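PDB 2C3H: alpha-amylase G-6 from Bacillus halodurans, which probably binds starch through the family 26 carbohydrate-binding module that makes up this chain, one piece of a longer amylase. Local coordinates for residues D26-V31 with V57-L62. Residues are numbered along the deposited sequence; the frame is centred on the assembly and turned at random.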
loop_
_atom_site.group_PDB
_atom_site.type_symbol
_atom_site.label_atom_id
_atom_site.label_comp_id
_atom_site.label_asym_id
_atom_site.label_seq_id
_atom_site.Cartn_x
_atom_site.Cartn_y
_atom_site.Cartn_z
ATOM N N ASP A 26 -8.527 -6.903 5.862
ATOM C CA ASP A 26 -8.139 -8.203 6.375
ATOM C C ASP A 26 -6.880 -8.121 7.240
ATOM O O ASP A 26 -6.016 -9.004 7.124
ATOM C CB ASP A 26 -7.820 -9.172 5.230
ATOM C CG ASP A 26 -9.049 -9.799 4.628
ATOM O OD1 ASP A 26 -10.182 -9.288 4.865
ATOM O OD2 ASP A 26 -8.955 -10.794 3.860
ATOM N N THR A 27 -6.750 -7.076 8.067
ATOM C CA THR A 27 -5.587 -7.004 8.931
ATOM C C THR A 27 -5.566 -8.184 9.908
ATOM O O THR A 27 -6.606 -8.627 10.436
ATOM C CB THR A 27 -5.433 -5.653 9.679
ATOM O OG1 THR A 27 -6.632 -5.343 10.383
ATOM C CG2 THR A 27 -5.275 -4.499 8.704
ATOM N N ASN A 28 -4.368 -8.718 10.092
ATOM C CA ASN A 28 -4.123 -9.733 11.090
ATOM C C ASN A 28 -2.806 -9.444 11.811
ATOM O O ASN A 28 -1.728 -9.407 11.187
ATOM C CB ASN A 28 -4.097 -11.115 10.463
ATOM C CG ASN A 28 -4.049 -12.207 11.502
ATOM O OD1 ASN A 28 -4.710 -12.100 12.539
ATOM N ND2 ASN A 28 -3.256 -13.256 11.253
ATOM N N PRO A 29 -2.884 -9.224 13.118
ATOM C CA PRO A 29 -4.148 -9.178 13.847
ATOM C C PRO A 29 -4.987 -7.924 13.545
ATOM O O PRO A 29 -4.498 -6.936 12.976
ATOM C CB PRO A 29 -3.687 -9.174 15.316
ATOM C CG PRO A 29 -2.266 -9.712 15.256
ATOM C CD PRO A 29 -1.724 -9.064 14.014
ATOM N N LYS A 30 -6.252 -7.976 13.945
ATOM C CA LYS A 30 -7.198 -6.936 13.601
ATOM C C LYS A 30 -6.798 -5.579 14.167
ATOM O O LYS A 30 -6.459 -5.428 15.338
ATOM C CB LYS A 30 -8.615 -7.325 14.025
ATOM C CG LYS A 30 -9.740 -6.472 13.409
ATOM C CD LYS A 30 -9.564 -6.269 11.867
ATOM C CE LYS A 30 -9.737 -7.556 11.016
ATOM N NZ LYS A 30 -10.301 -7.243 9.668
ATOM N N VAL A 31 -6.891 -4.580 13.310
ATOM C CA VAL A 31 -6.450 -3.258 13.620
ATOM C C VAL A 31 -7.462 -2.344 12.934
ATOM O O VAL A 31 -8.220 -2.816 12.089
ATOM C CB VAL A 31 -4.980 -3.133 13.159
ATOM C CG1 VAL A 31 -4.837 -2.528 11.745
ATOM C CG2 VAL A 31 -4.110 -2.467 14.237
ATOM N N VAL A 57 0.538 -5.345 12.882
ATOM C CA VAL A 57 0.031 -6.251 11.860
ATOM C C VAL A 57 1.098 -7.257 11.399
ATOM O O VAL A 57 2.257 -6.886 11.176
ATOM C CB VAL A 57 -0.509 -5.341 10.686
ATOM C CG1 VAL A 57 0.185 -5.574 9.375
ATOM C CG2 VAL A 57 -2.019 -5.410 10.565
ATOM N N GLU A 58 0.731 -8.522 11.272
ATOM C CA GLU A 58 1.600 -9.501 10.637
ATOM C C GLU A 58 1.265 -9.554 9.142
ATOM O O GLU A 58 2.160 -9.547 8.288
ATOM C CB GLU A 58 1.400 -10.927 11.199
ATOM C CG GLU A 58 1.818 -11.190 12.648
ATOM C CD GLU A 58 3.325 -11.051 12.906
ATOM O OE1 GLU A 58 4.148 -11.144 11.938
ATOM O OE2 GLU A 58 3.690 -10.853 14.099
ATOM N N SER A 59 -0.027 -9.663 8.837
ATOM C CA SER A 59 -0.481 -9.788 7.459
ATOM C C SER A 59 -1.638 -8.800 7.150
ATOM O O SER A 59 -2.331 -8.309 8.065
ATOM C CB SER A 59 -0.868 -11.235 7.150
ATOM O OG SER A 59 -2.161 -11.514 7.661
ATOM N N VAL A 60 -1.808 -8.537 5.845
ATOM C CA VAL A 60 -2.724 -7.553 5.301
ATOM C C VAL A 60 -3.044 -7.881 3.826
ATOM O O VAL A 60 -2.243 -8.540 3.143
ATOM C CB VAL A 60 -2.120 -6.113 5.475
ATOM C CG1 VAL A 60 -1.593 -5.522 4.178
ATOM C CG2 VAL A 60 -3.112 -5.189 6.095
ATOM N N ARG A 61 -4.235 -7.461 3.368
ATOM C CA ARG A 61 -4.520 -7.288 1.936
ATOM C C ARG A 61 -4.545 -5.797 1.632
ATOM O O ARG A 61 -5.113 -4.973 2.401
ATOM C CB ARG A 61 -5.834 -7.953 1.522
ATOM C CG ARG A 61 -5.750 -9.472 1.585
ATOM C CD ARG A 61 -6.948 -10.220 0.974
ATOM N NE ARG A 61 -6.619 -11.633 0.821
ATOM C CZ ARG A 61 -6.742 -12.535 1.806
ATOM N NH1 ARG A 61 -6.415 -13.790 1.577
ATOM N NH2 ARG A 61 -7.193 -12.190 3.027
ATOM N N LEU A 62 -3.882 -5.422 0.549
ATOM C CA LEU A 62 -3.737 -4.007 0.287
ATOM C C LEU A 62 -3.932 -3.603 -1.169
ATOM O O LEU A 62 -3.645 -4.368 -2.103
ATOM C CB LEU A 62 -2.407 -3.478 0.873
ATOM C CG LEU A 62 -1.118 -3.985 0.203
ATOM C CD1 LEU A 62 -0.589 -3.164 -1.042
ATOM C CD2 LEU A 62 -0.059 -4.113 1.267
HETATM O O HOH W 1 -4.662 -11.277 6.568
#
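N28 and S59 form an antiparallel hydrogen-bonded pair: N28 N gives to S59 O at 2.9 Å, and S59 N returns a nearly straight bond (168°) to N28 O. N28 O also takes E58 N at 2.6 Å, a more bent bond on a lone pair. Two backbone donors thus hold one carbonyl, and two residues, E58 and S59, stand opposite the single N28, a classic beta bulge. Just beyond, the peptide before P29 is cis, and P29 CD lies 3.7 Å from E58 N. The pair lies near the end of edge strand 21-28 where it runs beside 59-65, the middle strand of the module's three-stranded antiparallel sheet. T27 and V60 lie side by side, their CG2 methyls tightly packed at 3.5 Å. V57 crosses T27 at about a right angle and sets its CG2 against T27 CB. OG1 of T27 sits between the backbone N and the carbonyl carbon (chi1 53°), which directs it to V31 N and E33 and leaves CG2 against V60. Replacing T27 by an alanine would probably open a gap beside V57 and V60 and leave V31 N and E33 without their shared partner. On the N28 and S59 side, a water joins S59 OG to D26 O. D26 OD2 forms a salt bridge with R61 NH2, but their 2.4 Å separation is very short and its exact geometry doubtful; the D26 side chain is about 6 Å from a bound glucose.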